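Local coordinates for beta-Ala-His dipeptidase (PDB 3DLJ), which hydrolyses carnosine, anserine and other Xaa-His dipeptides as a secreted dipeptidase of the M20 family that binds two zinc ions per subunit, at residues Glu26-Leu31 with Tyr127-Val132; Pro271-Glu276 with Arg321-Ser326; Lys289-Asp294 with Glu314-Leu319; Glu296-Ser301 with Gly449-Gly454; Arg413-Thr418 with Phe474-Leu479. One frame throughout, in Å; residues are numbered along the deposited sequence.

Contact 1 (Glu26-Leu31 with Tyr127-Val132); sequences EFVQTL and YVLTEV
Val28 is the first residue of helix 24-35 to meet Leu129 across this contact. Its CG1 lies anti to the backbone N (chi1 166°), on the side facing the loop, and comes to 4.2 Å from Leu129 CD2. Leu129 CD2 lies closer still to the helix backbone, 3.5 Å from Val28 O. The two side chains cross at about a right angle, so contact is made through one methyl rather than along the length of the leucine. One turn further on, Leu31 offers its branch point: Leu31 CG is 4.1 Å from Leu129 CD2, again with the side chains roughly perpendicular. A single methyl of Leu129 therefore rests against Val28 and Leu31 together. The loop that presents Leu129 has a bond of its own, Thr130 OG1 giving its proton to Val128 O at 2.9 Å from above the carbonyl plane. Beyond the two segments, Leu31 also packs on Lys145 and Leu149 of helix 141-160, and Val28 on Arg464, which forms a salt bridge with Glu131. The side chain of Leu31 is about 12 Å from a bound zinc ion, near the metal site without touching it. The arrangement is that of a helix packed against a beta hairpin, strands 130-132 and 135-137, through the residue leading into its first strand, in the zinc-peptidase domain.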
# COMPACT_ATOMS: atom_id res chain seq x y z
N GLU A 26 -26.00 -4.36 -4.07
CA GLU A 26 -25.73 -3.19 -4.90
C GLU A 26 -24.34 -2.60 -4.63
O GLU A 26 -23.69 -2.14 -5.56
CB GLU A 26 -26.78 -2.10 -4.67
CG GLU A 26 -28.07 -2.25 -5.47
CD GLU A 26 -29.17 -1.30 -4.97
OE1 GLU A 26 -28.83 -0.18 -4.50
OE2 GLU A 26 -30.38 -1.66 -5.05
N PHE A 27 -23.89 -2.62 -3.37
CA PHE A 27 -22.58 -2.07 -3.04
C PHE A 27 -21.51 -2.99 -3.68
O PHE A 27 -20.52 -2.51 -4.15
CB PHE A 27 -22.37 -1.96 -1.52
CG PHE A 27 -23.18 -0.85 -0.82
CD1 PHE A 27 -23.82 0.16 -1.53
CD2 PHE A 27 -23.25 -0.82 0.58
CE1 PHE A 27 -24.51 1.18 -0.88
CE2 PHE A 27 -23.93 0.18 1.25
CZ PHE A 27 -24.58 1.19 0.52
N VAL A 28 -21.75 -4.30 -3.66
CA VAL A 28 -20.87 -5.34 -4.20
C VAL A 28 -20.88 -5.35 -5.73
O VAL A 28 -19.87 -5.70 -6.35
CB VAL A 28 -21.28 -6.76 -3.68
CG1 VAL A 28 -20.61 -7.88 -4.50
CG2 VAL A 28 -20.96 -6.92 -2.20
N GLN A 29 -22.00 -4.97 -6.34
CA GLN A 29 -22.06 -4.86 -7.79
C GLN A 29 -21.32 -3.61 -8.26
O GLN A 29 -20.68 -3.64 -9.30
CB GLN A 29 -23.52 -4.88 -8.29
CG GLN A 29 -23.68 -4.52 -9.75
CD GLN A 29 -23.13 -5.59 -10.70
OE1 GLN A 29 -23.13 -6.78 -10.40
NE2 GLN A 29 -22.67 -5.15 -11.87
N THR A 30 -21.42 -2.51 -7.52
CA THR A 30 -20.62 -1.34 -7.87
C THR A 30 -19.13 -1.69 -7.81
O THR A 30 -18.37 -1.33 -8.71
CB THR A 30 -20.91 -0.13 -6.99
OG1 THR A 30 -22.29 0.21 -7.10
CG2 THR A 30 -20.07 1.06 -7.43
N LEU A 31 -18.71 -2.42 -6.78
CA LEU A 31 -17.32 -2.82 -6.71
C LEU A 31 -16.91 -3.68 -7.91
O LEU A 31 -15.85 -3.48 -8.48
CB LEU A 31 -17.01 -3.49 -5.36
CG LEU A 31 -15.57 -3.96 -5.16
CD1 LEU A 31 -14.57 -2.81 -5.33
CD2 LEU A 31 -15.40 -4.64 -3.78
N TYR A 127 -9.98 -9.24 -13.30
CA TYR A 127 -10.83 -8.07 -13.51
C TYR A 127 -12.32 -8.40 -13.54
O TYR A 127 -13.16 -7.55 -13.89
CB TYR A 127 -10.38 -7.31 -14.76
CG TYR A 127 -9.02 -6.66 -14.58
CD1 TYR A 127 -7.88 -7.16 -15.27
CD2 TYR A 127 -8.85 -5.60 -13.70
CE1 TYR A 127 -6.62 -6.58 -15.08
CE2 TYR A 127 -7.59 -5.02 -13.51
CZ TYR A 127 -6.49 -5.50 -14.19
OH TYR A 127 -5.28 -4.90 -13.97
N VAL A 128 -12.66 -9.63 -13.16
CA VAL A 128 -14.07 -10.02 -12.97
C VAL A 128 -14.23 -10.36 -11.49
O VAL A 128 -13.78 -11.43 -11.07
CB VAL A 128 -14.48 -11.26 -13.84
CG1 VAL A 128 -15.93 -11.67 -13.53
CG2 VAL A 128 -14.29 -10.99 -15.33
N LEU A 129 -14.84 -9.45 -10.70
CA LEU A 129 -15.05 -9.71 -9.26
C LEU A 129 -15.86 -11.01 -9.12
O LEU A 129 -16.95 -11.12 -9.66
CB LEU A 129 -15.75 -8.54 -8.54
CG LEU A 129 -15.78 -8.51 -7.00
CD1 LEU A 129 -14.44 -8.02 -6.40
CD2 LEU A 129 -16.95 -7.65 -6.45
N THR A 130 -15.29 -11.99 -8.43
CA THR A 130 -15.90 -13.31 -8.26
C THR A 130 -16.02 -13.59 -6.76
O THR A 130 -15.02 -13.52 -6.02
CB THR A 130 -15.01 -14.41 -8.97
OG1 THR A 130 -14.74 -14.03 -10.33
CG2 THR A 130 -15.67 -15.79 -8.95
N GLU A 131 -17.23 -13.85 -6.27
CA GLU A 131 -17.40 -14.16 -4.85
C GLU A 131 -17.27 -15.64 -4.64
O GLU A 131 -17.93 -16.42 -5.30
CB GLU A 131 -18.77 -13.68 -4.33
CG GLU A 131 -18.89 -13.81 -2.81
CD GLU A 131 -20.02 -12.98 -2.21
OE1 GLU A 131 -20.87 -12.45 -2.96
OE2 GLU A 131 -20.05 -12.84 -0.97
N VAL A 132 -16.42 -16.03 -3.69
CA VAL A 132 -16.24 -17.43 -3.34
C VAL A 132 -16.18 -17.48 -1.82
O VAL A 132 -15.32 -16.84 -1.23
CB VAL A 132 -14.92 -18.04 -3.94
CG1 VAL A 132 -14.76 -19.48 -3.53
CG2 VAL A 132 -14.89 -17.94 -5.50

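Contact 2 (Pro271-Glu276 with Arg321-Ser326); sequences PGIYDE and RYPSLS
With chi1 at -66°, Tyr274 holds its CG beside the backbone N, and from there the ring swings over to Pro323. Tyr274 CE2 comes to 3.6 Å from Pro323 CG and to 4.0 Å from Pro323 CD, so the CE2 corner of the phenol ring meets the CG-CD edge of the pyrrolidine ring obliquely. Ile273 adds a looser touch, its CG2 4.4 Å from Pro323 CG. Both residues occupy the middle of a type I beta turn from Gly272 to Asp275, closed by Asp275 N to Gly272 O at 3.1 Å. The turn belongs to a loop packed against Pro323, which leads into strand 324-331; that strand runs antiparallel to strand 346-355 in the mixed sheet of the domain inserted into the M20 peptidase fold, and Ile273 packs on Ile353 of strand 346-355. The polar end of Tyr274 is held as well. Its OH bonds to the backbone N of Ile268 and lies 2.6 Å from a water in the plane of the ring. That water donates to Pro323 O at 2.9 Å, bridging the loop and the backbone of Pro323 next to the apolar contact. The ring of His267 meets that of Tyr274 with the two planes nearly parallel, while Pro323 packs further on Val356 and Met359.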
# COMPACT_ATOMS: atom_id res chain seq x y z
N PRO A 271 27.29 -4.23 6.42
CA PRO A 271 27.81 -3.56 7.64
C PRO A 271 27.23 -2.15 7.89
O PRO A 271 27.04 -1.37 6.95
CB PRO A 271 29.33 -3.50 7.40
CG PRO A 271 29.60 -4.61 6.36
CD PRO A 271 28.37 -4.58 5.47
N GLY A 272 26.94 -1.87 9.17
CA GLY A 272 26.33 -0.61 9.58
C GLY A 272 24.81 -0.61 9.70
O GLY A 272 24.25 0.24 10.37
N ILE A 273 24.14 -1.55 9.06
CA ILE A 273 22.66 -1.52 8.99
C ILE A 273 21.90 -1.49 10.34
O ILE A 273 20.80 -0.94 10.41
CB ILE A 273 22.11 -2.63 8.03
CG1 ILE A 273 22.18 -2.15 6.58
CG2 ILE A 273 20.62 -2.92 8.30
CD1 ILE A 273 21.00 -1.26 6.16
N TYR A 274 22.49 -2.03 11.41
CA TYR A 274 21.80 -2.07 12.71
C TYR A 274 22.24 -0.98 13.68
O TYR A 274 21.68 -0.82 14.74
CB TYR A 274 21.93 -3.46 13.36
CG TYR A 274 21.21 -4.53 12.58
CD1 TYR A 274 21.91 -5.36 11.71
CD2 TYR A 274 19.83 -4.69 12.68
CE1 TYR A 274 21.26 -6.33 10.95
CE2 TYR A 274 19.16 -5.67 11.93
CZ TYR A 274 19.89 -6.49 11.07
OH TYR A 274 19.26 -7.45 10.31
N ASP A 275 23.24 -0.22 13.26
CA ASP A 275 23.83 0.82 14.09
C ASP A 275 22.81 1.74 14.75
O ASP A 275 22.92 2.02 15.95
CB ASP A 275 24.81 1.65 13.27
CG ASP A 275 26.07 0.90 12.95
OD1 ASP A 275 26.28 -0.25 13.44
OD2 ASP A 275 26.87 1.49 12.20
N GLU A 276 21.83 2.18 13.98
CA GLU A 276 20.90 3.22 14.41
C GLU A 276 19.48 2.75 14.72
O GLU A 276 18.61 3.59 14.99
CB GLU A 276 20.91 4.39 13.41
CG GLU A 276 22.28 5.08 13.26
CD GLU A 276 22.17 6.45 12.58
OE1 GLU A 276 21.88 7.45 13.29
OE2 GLU A 276 22.38 6.51 11.34
N ARG A 321 9.33 -3.17 13.68
CA ARG A 321 10.35 -2.35 14.35
C ARG A 321 11.79 -2.83 14.16
O ARG A 321 12.74 -2.24 14.68
CB ARG A 321 9.99 -2.14 15.84
CG ARG A 321 10.00 -3.39 16.73
CD ARG A 321 11.42 -3.67 17.28
NE ARG A 321 11.88 -2.61 18.19
CZ ARG A 321 13.16 -2.25 18.36
NH1 ARG A 321 14.13 -2.83 17.66
NH2 ARG A 321 13.48 -1.29 19.22
N TYR A 322 11.95 -3.91 13.39
CA TYR A 322 13.26 -4.31 12.89
C TYR A 322 13.32 -4.14 11.36
O TYR A 322 12.31 -4.29 10.69
CB TYR A 322 13.59 -5.75 13.28
CG TYR A 322 13.88 -5.98 14.75
CD1 TYR A 322 13.02 -6.74 15.53
CD2 TYR A 322 15.03 -5.47 15.36
CE1 TYR A 322 13.27 -6.99 16.86
CE2 TYR A 322 15.30 -5.72 16.69
CZ TYR A 322 14.40 -6.48 17.44
OH TYR A 322 14.64 -6.75 18.78
N PRO A 323 14.50 -3.79 10.81
CA PRO A 323 14.61 -3.70 9.36
C PRO A 323 14.53 -5.09 8.72
O PRO A 323 14.74 -6.10 9.39
CB PRO A 323 16.00 -3.08 9.16
CG PRO A 323 16.76 -3.48 10.34
CD PRO A 323 15.79 -3.49 11.48
N SER A 324 14.19 -5.16 7.45
CA SER A 324 14.10 -6.43 6.78
C SER A 324 14.61 -6.25 5.35
O SER A 324 14.52 -5.14 4.79
CB SER A 324 12.65 -6.94 6.79
OG SER A 324 11.84 -6.20 5.90
N LEU A 325 15.15 -7.32 4.77
CA LEU A 325 15.66 -7.27 3.41
C LEU A 325 15.00 -8.34 2.55
O LEU A 325 14.98 -9.52 2.93
CB LEU A 325 17.19 -7.38 3.40
CG LEU A 325 17.90 -7.15 2.05
CD1 LEU A 325 19.32 -6.77 2.30
CD2 LEU A 325 17.83 -8.38 1.09
N SER A 326 14.44 -7.93 1.41
CA SER A 326 13.80 -8.85 0.46
C SER A 326 14.37 -8.71 -0.95
O SER A 326 14.48 -7.61 -1.47
CB SER A 326 12.29 -8.60 0.41
OG SER A 326 11.71 -8.87 1.66
O HOH W 1 16.69 -7.71 10.81

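Contact 3 (Lys289-Asp294 with Glu314-Leu319); sequences KAIHLD and EILMHL
Purely apolar packing joins Ile291 and Leu293 to Leu316, and with it the loop after helix 282-289 to the side of helix 312-320. Leu316 divides its two methyls between the loop residues. Its CD1 is 3.6 Å from Ile291 CG2 and also touches Ile291 CB, while its CD2 meets Leu293 CD2 at 3.8 Å. The extended Leu316 chain, with CD1 anti to CA (chi2 -179°), carries the fork out from the helix far enough to reach both. Leu293 places CG opposite its backbone N (chi1 -176°), which sends its CD2 toward Leu316, where it also lies 4.0 Å from Leu316 CG. Replacing Leu316 by an alanine would probably open a gap beside the loop and deprive Ile291 CG2 and Leu293 CD2 of their shared partner. On the helix itself, His318 ND1 donates to Glu314 O at 2.9 Å, and His318 N reaches the same oxygen at 3.0 Å from the opposite face of the carbonyl plane. Glu314 O is thus gripped by two donors, and the ND1 bond, with the stacks on Phe309 and Tyr322, limits the turning of the imidazole. The loop is held at two further points, His292 N bonding to Asp421 and Asp294 OD1 capping Glu297 N. Leu316 packs on Tyr288 as well. The whole is a helical connection within the inserted domain: the loop between helices 282-289 and 295-302, ending in the N-cap Asp294, packs on helix 312-320.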
# COMPACT_ATOMS: atom_id res chain seq x y z
N LYS A 289 3.48 -7.66 23.86
CA LYS A 289 2.80 -8.69 24.63
C LYS A 289 1.29 -8.44 24.72
O LYS A 289 0.52 -9.38 24.86
CB LYS A 289 3.42 -8.78 26.04
N ALA A 290 0.88 -7.17 24.63
CA ALA A 290 -0.54 -6.81 24.76
C ALA A 290 -1.34 -6.88 23.45
O ALA A 290 -2.54 -6.66 23.46
CB ALA A 290 -0.69 -5.41 25.39
N ILE A 291 -0.66 -7.18 22.34
CA ILE A 291 -1.31 -7.35 21.03
C ILE A 291 -1.92 -8.75 20.94
O ILE A 291 -1.37 -9.71 21.48
CB ILE A 291 -0.32 -7.13 19.85
CG1 ILE A 291 0.27 -5.71 19.88
CG2 ILE A 291 -0.97 -7.45 18.52
CD1 ILE A 291 -0.61 -4.62 19.28
N HIS A 292 -3.07 -8.85 20.27
CA HIS A 292 -3.80 -10.12 20.16
C HIS A 292 -3.51 -10.82 18.83
O HIS A 292 -4.00 -10.41 17.79
CB HIS A 292 -5.31 -9.90 20.34
CG HIS A 292 -5.69 -9.44 21.71
ND1 HIS A 292 -6.04 -8.13 22.00
CD2 HIS A 292 -5.75 -10.11 22.89
CE1 HIS A 292 -6.31 -8.03 23.29
NE2 HIS A 292 -6.14 -9.21 23.86
N LEU A 293 -2.69 -11.87 18.89
CA LEU A 293 -2.33 -12.62 17.69
C LEU A 293 -2.06 -14.09 18.01
O LEU A 293 -1.09 -14.41 18.71
CB LEU A 293 -1.12 -12.00 16.96
CG LEU A 293 -0.66 -12.62 15.62
CD1 LEU A 293 -1.53 -12.22 14.46
CD2 LEU A 293 0.78 -12.24 15.31
N ASP A 294 -2.93 -14.95 17.51
CA ASP A 294 -2.74 -16.38 17.60
C ASP A 294 -1.80 -16.77 16.48
O ASP A 294 -2.11 -16.58 15.29
CB ASP A 294 -4.08 -17.12 17.47
CG ASP A 294 -3.96 -18.61 17.77
OD1 ASP A 294 -3.36 -19.36 16.96
OD2 ASP A 294 -4.47 -19.04 18.83
N GLU A 314 8.28 -11.77 18.70
CA GLU A 314 9.33 -11.76 17.70
C GLU A 314 8.81 -11.53 16.30
O GLU A 314 9.41 -10.75 15.55
CB GLU A 314 10.13 -13.07 17.73
CG GLU A 314 11.26 -13.09 18.74
CD GLU A 314 11.74 -14.52 19.02
OE1 GLU A 314 10.90 -15.39 19.38
OE2 GLU A 314 12.96 -14.79 18.88
N ILE A 315 7.71 -12.21 15.95
CA ILE A 315 7.05 -12.06 14.64
C ILE A 315 6.65 -10.61 14.37
O ILE A 315 6.97 -10.06 13.31
CB ILE A 315 5.77 -12.95 14.52
CG1 ILE A 315 6.11 -14.45 14.56
CG2 ILE A 315 4.91 -12.54 13.30
CD1 ILE A 315 6.95 -14.89 13.41
N LEU A 316 5.95 -10.02 15.33
CA LEU A 316 5.41 -8.66 15.18
C LEU A 316 6.50 -7.60 15.14
O LEU A 316 6.44 -6.69 14.30
CB LEU A 316 4.39 -8.36 16.28
CG LEU A 316 3.05 -9.10 16.18
CD1 LEU A 316 2.16 -8.66 17.32
CD2 LEU A 316 2.39 -8.83 14.85
N MET A 317 7.48 -7.73 16.03
CA MET A 317 8.64 -6.84 16.05
C MET A 317 9.46 -6.89 14.76
O MET A 317 9.94 -5.84 14.28
CB MET A 317 9.55 -7.14 17.23
CG MET A 317 8.97 -6.76 18.59
SD MET A 317 10.24 -6.96 19.85
CE MET A 317 9.21 -7.04 21.33
N HIS A 318 9.62 -8.08 14.19
CA HIS A 318 10.37 -8.19 12.94
C HIS A 318 9.66 -7.59 11.72
O HIS A 318 10.30 -7.15 10.77
CB HIS A 318 10.91 -9.61 12.73
CG HIS A 318 12.18 -9.84 13.49
ND1 HIS A 318 12.19 -10.23 14.81
CD2 HIS A 318 13.47 -9.65 13.15
CE1 HIS A 318 13.43 -10.29 15.24
NE2 HIS A 318 14.23 -9.94 14.25
N LEU A 319 8.34 -7.54 11.82
CA LEU A 319 7.46 -6.84 10.89
C LEU A 319 7.42 -5.32 11.09
O LEU A 319 7.33 -4.56 10.11
CB LEU A 319 6.03 -7.39 11.07
CG LEU A 319 5.67 -8.77 10.55
CD1 LEU A 319 4.15 -8.99 10.62
CD2 LEU A 319 6.18 -8.94 9.09

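Contact 4 (Glu296-Ser301 with Gly449-Gly454); sequences EEYRNS and GAVDDG
Val451 meets Tyr298 and Ser301 where a type I beta turn, Ala450 to Asp453, docks on helix 295-302. The turn is closed by Asp453 N to Ala450 O at 3.1 Å and lies in the loop that leads on to the zinc ligand His456, so the contact joins a helix of the inserted domain to the metal-binding part of the peptidase. From CB of Val451, the two methyls part company. CG2, opposite the backbone N, runs to the edge of the tyrosine ring near its plane, 3.7 Å from Tyr298 CE1 and 4.1 Å from Tyr298 CD1. CG1, with chi1 at 68°, takes the place between N and the carbonyl carbon and lies 3.9 Å from Ser301 OG. That hydroxyl donates back into its own helix, to Glu297 O at 3.2 Å, reaching the carbonyl from the face opposite to Ser301 N. With an alanine here in place of Ser301, Glu297 O would probably lose its second donor and Val451 CG1 the oxygen it leans on. Asp452 carries the contact further along the turn, its CB 3.8 Å from Ser301 O, while its OD1 and Asp453 OD1 both form salt bridges with Lys461. The other carboxylate oxygen reaches the helix through water: one molecule donates both to Asp452 OD2 at 2.7 Å and to Ser301 O.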
# COMPACT_ATOMS: atom_id res chain seq x y z
N GLU A 296 -0.76 -19.83 15.56
CA GLU A 296 -1.26 -20.94 14.74
C GLU A 296 -2.26 -20.47 13.69
O GLU A 296 -2.30 -21.04 12.60
CB GLU A 296 -1.87 -22.05 15.60
CG GLU A 296 -0.90 -23.18 15.93
CD GLU A 296 -1.44 -24.12 17.02
N GLU A 297 -3.04 -19.45 14.03
CA GLU A 297 -4.04 -18.85 13.12
C GLU A 297 -3.34 -18.09 11.99
O GLU A 297 -3.75 -18.17 10.83
CB GLU A 297 -4.99 -17.92 13.89
CG GLU A 297 -6.17 -17.37 13.07
N TYR A 298 -2.29 -17.37 12.35
CA TYR A 298 -1.51 -16.59 11.43
C TYR A 298 -0.73 -17.49 10.46
O TYR A 298 -0.71 -17.24 9.27
CB TYR A 298 -0.59 -15.65 12.21
CG TYR A 298 0.21 -14.69 11.39
CD1 TYR A 298 -0.41 -13.85 10.46
CD2 TYR A 298 1.58 -14.58 11.55
CE1 TYR A 298 0.34 -12.95 9.70
CE2 TYR A 298 2.32 -13.68 10.82
CZ TYR A 298 1.70 -12.87 9.90
OH TYR A 298 2.45 -11.98 9.17
N ARG A 299 -0.12 -18.55 10.98
CA ARG A 299 0.53 -19.54 10.12
C ARG A 299 -0.48 -20.12 9.13
O ARG A 299 -0.15 -20.32 7.97
CB ARG A 299 1.22 -20.67 10.91
CG ARG A 299 2.75 -20.56 10.96
CD ARG A 299 3.39 -21.66 11.81
N ASN A 300 -1.70 -20.37 9.61
CA ASN A 300 -2.73 -20.99 8.78
C ASN A 300 -3.29 -20.17 7.63
O ASN A 300 -3.47 -20.68 6.53
CB ASN A 300 -3.87 -21.50 9.64
CG ASN A 300 -4.24 -22.90 9.29
OD1 ASN A 300 -3.39 -23.80 9.32
ND2 ASN A 300 -5.52 -23.12 8.93
N SER A 301 -3.58 -18.90 7.88
CA SER A 301 -4.09 -18.02 6.83
C SER A 301 -3.02 -17.65 5.80
O SER A 301 -3.35 -17.25 4.69
CB SER A 301 -4.77 -16.76 7.40
OG SER A 301 -3.95 -16.10 8.34
N GLY A 449 -8.97 -4.16 5.26
CA GLY A 449 -8.55 -5.45 4.76
C GLY A 449 -8.23 -6.51 5.79
O GLY A 449 -7.81 -6.20 6.91
N ALA A 450 -8.43 -7.77 5.43
CA ALA A 450 -7.97 -8.87 6.27
C ALA A 450 -6.52 -9.16 5.94
O ALA A 450 -6.03 -8.85 4.86
CB ALA A 450 -8.83 -10.14 6.12
N VAL A 451 -5.85 -9.81 6.89
CA VAL A 451 -4.43 -10.16 6.82
C VAL A 451 -4.11 -10.96 5.57
O VAL A 451 -3.01 -10.85 5.01
CB VAL A 451 -4.02 -10.93 8.14
CG1 VAL A 451 -4.68 -12.32 8.22
CG2 VAL A 451 -2.51 -11.01 8.30
N ASP A 452 -5.08 -11.75 5.10
CA ASP A 452 -4.86 -12.64 3.96
C ASP A 452 -5.46 -12.16 2.62
O ASP A 452 -5.69 -12.95 1.70
CB ASP A 452 -5.33 -14.04 4.31
CG ASP A 452 -6.85 -14.13 4.51
OD1 ASP A 452 -7.53 -13.10 4.68
OD2 ASP A 452 -7.37 -15.27 4.49
N ASP A 453 -5.68 -10.85 2.50
CA ASP A 453 -6.31 -10.27 1.30
C ASP A 453 -5.46 -10.39 0.05
O ASP A 453 -6.00 -10.40 -1.04
CB ASP A 453 -6.71 -8.81 1.55
CG ASP A 453 -8.07 -8.68 2.28
OD1 ASP A 453 -8.68 -9.68 2.66
OD2 ASP A 453 -8.54 -7.55 2.47
N GLY A 454 -4.14 -10.49 0.21
CA GLY A 454 -3.23 -10.73 -0.92
C GLY A 454 -3.07 -9.55 -1.86
O GLY A 454 -2.99 -9.73 -3.08
O HOH W 2 -5.83 -17.44 3.94

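Contact 5 (Arg413-Thr418 with Phe474-Leu479); sequences RTVFGT and FAAFFL
Ala476 CB is the point on which Val415 and Thr414 converge. Val415 CG2 is 4.2 Å from it, and Thr414 CG2 touches more lightly at 4.5 Å. Only methyl groups meet, and the small side chain of Ala476 lets the backbones come near, the CA atoms of Thr414 and Ala476 lying 7.3 Å apart. Val415 turns CG1 opposite its backbone N (chi1 174°), which places CG2 on the side of the alanine. CG1 is not idle: it lies over one face of the Phe416 ring, 3.9 Å above its plane and displaced toward the rim. The contact is a helix-helix packing between the end of helix 403-416 and helix 464-482, among the helices of the peptidase domain. Helix 403-416 stops here, Gly417 leaving the helical conformation with a positive phi of 71°, where glycine is favoured. One turn earlier in helix 403-416, Ala411 receives both Ala476 and Phe477. Helix 13-22 closes over the same seam, Phe17 against Val415 and Leu13 against Ala476. Elsewhere on helix 464-482, Phe474 and Phe478 each meet Trp151 of helix 141-160 edge to face, and Phe474 O sits 3.2 Å above one face of the Phe478 ring, toward its rim.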
# COMPACT_ATOMS: atom_id res chain seq x y z
N ARG A 413 -15.39 0.05 18.14
CA ARG A 413 -16.12 -0.56 19.24
C ARG A 413 -17.60 -0.68 18.92
O ARG A 413 -18.19 -1.75 19.11
CB ARG A 413 -15.87 0.18 20.57
N THR A 414 -18.19 0.39 18.38
CA THR A 414 -19.62 0.40 18.00
C THR A 414 -19.99 -0.69 16.99
O THR A 414 -20.99 -1.40 17.18
CB THR A 414 -20.07 1.79 17.45
OG1 THR A 414 -20.07 2.75 18.50
CG2 THR A 414 -21.48 1.73 16.87
N VAL A 415 -19.19 -0.82 15.93
CA VAL A 415 -19.54 -1.72 14.80
C VAL A 415 -19.17 -3.19 15.06
O VAL A 415 -19.92 -4.10 14.71
CB VAL A 415 -18.96 -1.21 13.45
CG1 VAL A 415 -19.20 -2.21 12.33
CG2 VAL A 415 -19.58 0.14 13.10
N PHE A 416 -18.02 -3.41 15.68
CA PHE A 416 -17.50 -4.76 15.85
C PHE A 416 -17.67 -5.27 17.26
O PHE A 416 -17.45 -6.46 17.52
CB PHE A 416 -16.05 -4.85 15.33
CG PHE A 416 -15.92 -4.61 13.83
CD1 PHE A 416 -15.54 -3.37 13.34
CD2 PHE A 416 -16.22 -5.62 12.92
CE1 PHE A 416 -15.44 -3.14 11.96
CE2 PHE A 416 -16.10 -5.40 11.52
CZ PHE A 416 -15.72 -4.17 11.05
N GLY A 417 -18.08 -4.38 18.16
CA GLY A 417 -18.35 -4.75 19.54
C GLY A 417 -17.11 -5.08 20.32
O GLY A 417 -17.18 -5.70 21.38
N THR A 418 -15.95 -4.67 19.82
CA THR A 418 -14.70 -4.95 20.52
C THR A 418 -13.67 -3.84 20.37
O THR A 418 -13.74 -3.02 19.45
CB THR A 418 -14.08 -6.30 20.09
OG1 THR A 418 -12.86 -6.51 20.82
CG2 THR A 418 -13.81 -6.33 18.58
N PHE A 474 -17.19 3.34 8.77
CA PHE A 474 -17.06 4.69 8.28
C PHE A 474 -18.26 5.57 8.67
O PHE A 474 -18.10 6.74 9.04
CB PHE A 474 -16.79 4.69 6.76
CG PHE A 474 -15.41 4.22 6.36
CD1 PHE A 474 -14.30 4.40 7.20
CD2 PHE A 474 -15.20 3.62 5.10
CE1 PHE A 474 -13.01 3.98 6.81
CE2 PHE A 474 -13.89 3.19 4.69
CZ PHE A 474 -12.81 3.38 5.54
N ALA A 475 -19.47 5.02 8.56
CA ALA A 475 -20.70 5.72 9.02
C ALA A 475 -20.64 6.17 10.51
O ALA A 475 -20.85 7.35 10.83
CB ALA A 475 -21.93 4.85 8.76
N ALA A 476 -20.32 5.23 11.40
CA ALA A 476 -20.12 5.54 12.82
C ALA A 476 -19.05 6.62 13.05
O ALA A 476 -19.19 7.49 13.94
CB ALA A 476 -19.77 4.26 13.59
N PHE A 477 -17.99 6.56 12.24
CA PHE A 477 -16.82 7.41 12.36
C PHE A 477 -17.15 8.87 12.04
O PHE A 477 -16.70 9.78 12.75
CB PHE A 477 -15.69 6.86 11.47
CG PHE A 477 -14.43 7.67 11.49
CD1 PHE A 477 -13.61 7.69 12.62
CD2 PHE A 477 -14.04 8.40 10.37
CE1 PHE A 477 -12.41 8.42 12.63
CE2 PHE A 477 -12.85 9.14 10.39
CZ PHE A 477 -12.04 9.14 11.52
N PHE A 478 -17.94 9.09 10.98
CA PHE A 478 -18.44 10.44 10.66
C PHE A 478 -18.99 11.10 11.92
O PHE A 478 -18.70 12.27 12.21
CB PHE A 478 -19.55 10.42 9.60
CG PHE A 478 -19.14 9.87 8.26
CD1 PHE A 478 -20.10 9.42 7.36
CD2 PHE A 478 -17.80 9.76 7.91
CE1 PHE A 478 -19.75 8.90 6.13
CE2 PHE A 478 -17.44 9.23 6.68
CZ PHE A 478 -18.42 8.80 5.79
N LEU A 479 -19.79 10.33 12.65
CA LEU A 479 -20.49 10.79 13.83
C LEU A 479 -19.50 11.07 14.97
O LEU A 479 -19.64 12.07 15.68
CB LEU A 479 -21.57 9.77 14.23
CG LEU A 479 -22.61 10.17 15.27
CD1 LEU A 479 -23.50 11.33 14.79
CD2 LEU A 479 -23.48 8.96 15.64

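Overall arrangement
Contacts 2 and 3, 19 Å apart between centres, meet just past the end of helix 312-320, through a probable hydrogen bond from Tyr322 N to Met317 O. Contacts 3 and 4, 14 Å apart between centres, meet at Tyr298 of contact 4, on which Ile315, Leu319 and Leu293 pack. Helix 295-302 thus carries the inserted domain's helices to the loop preceding a zinc ligand. Contacts 1 and 5, 24 Å apart between centres, lie on the peptidase domain, and both use helix 464-482, contact 1 through outside partners. Along the chain contact 1 comes first, contact 3 falls between the segments of contact 2, and contact 4 crosses 3 and 5. Contacts 1 and 2 are 41 Å apart between centres.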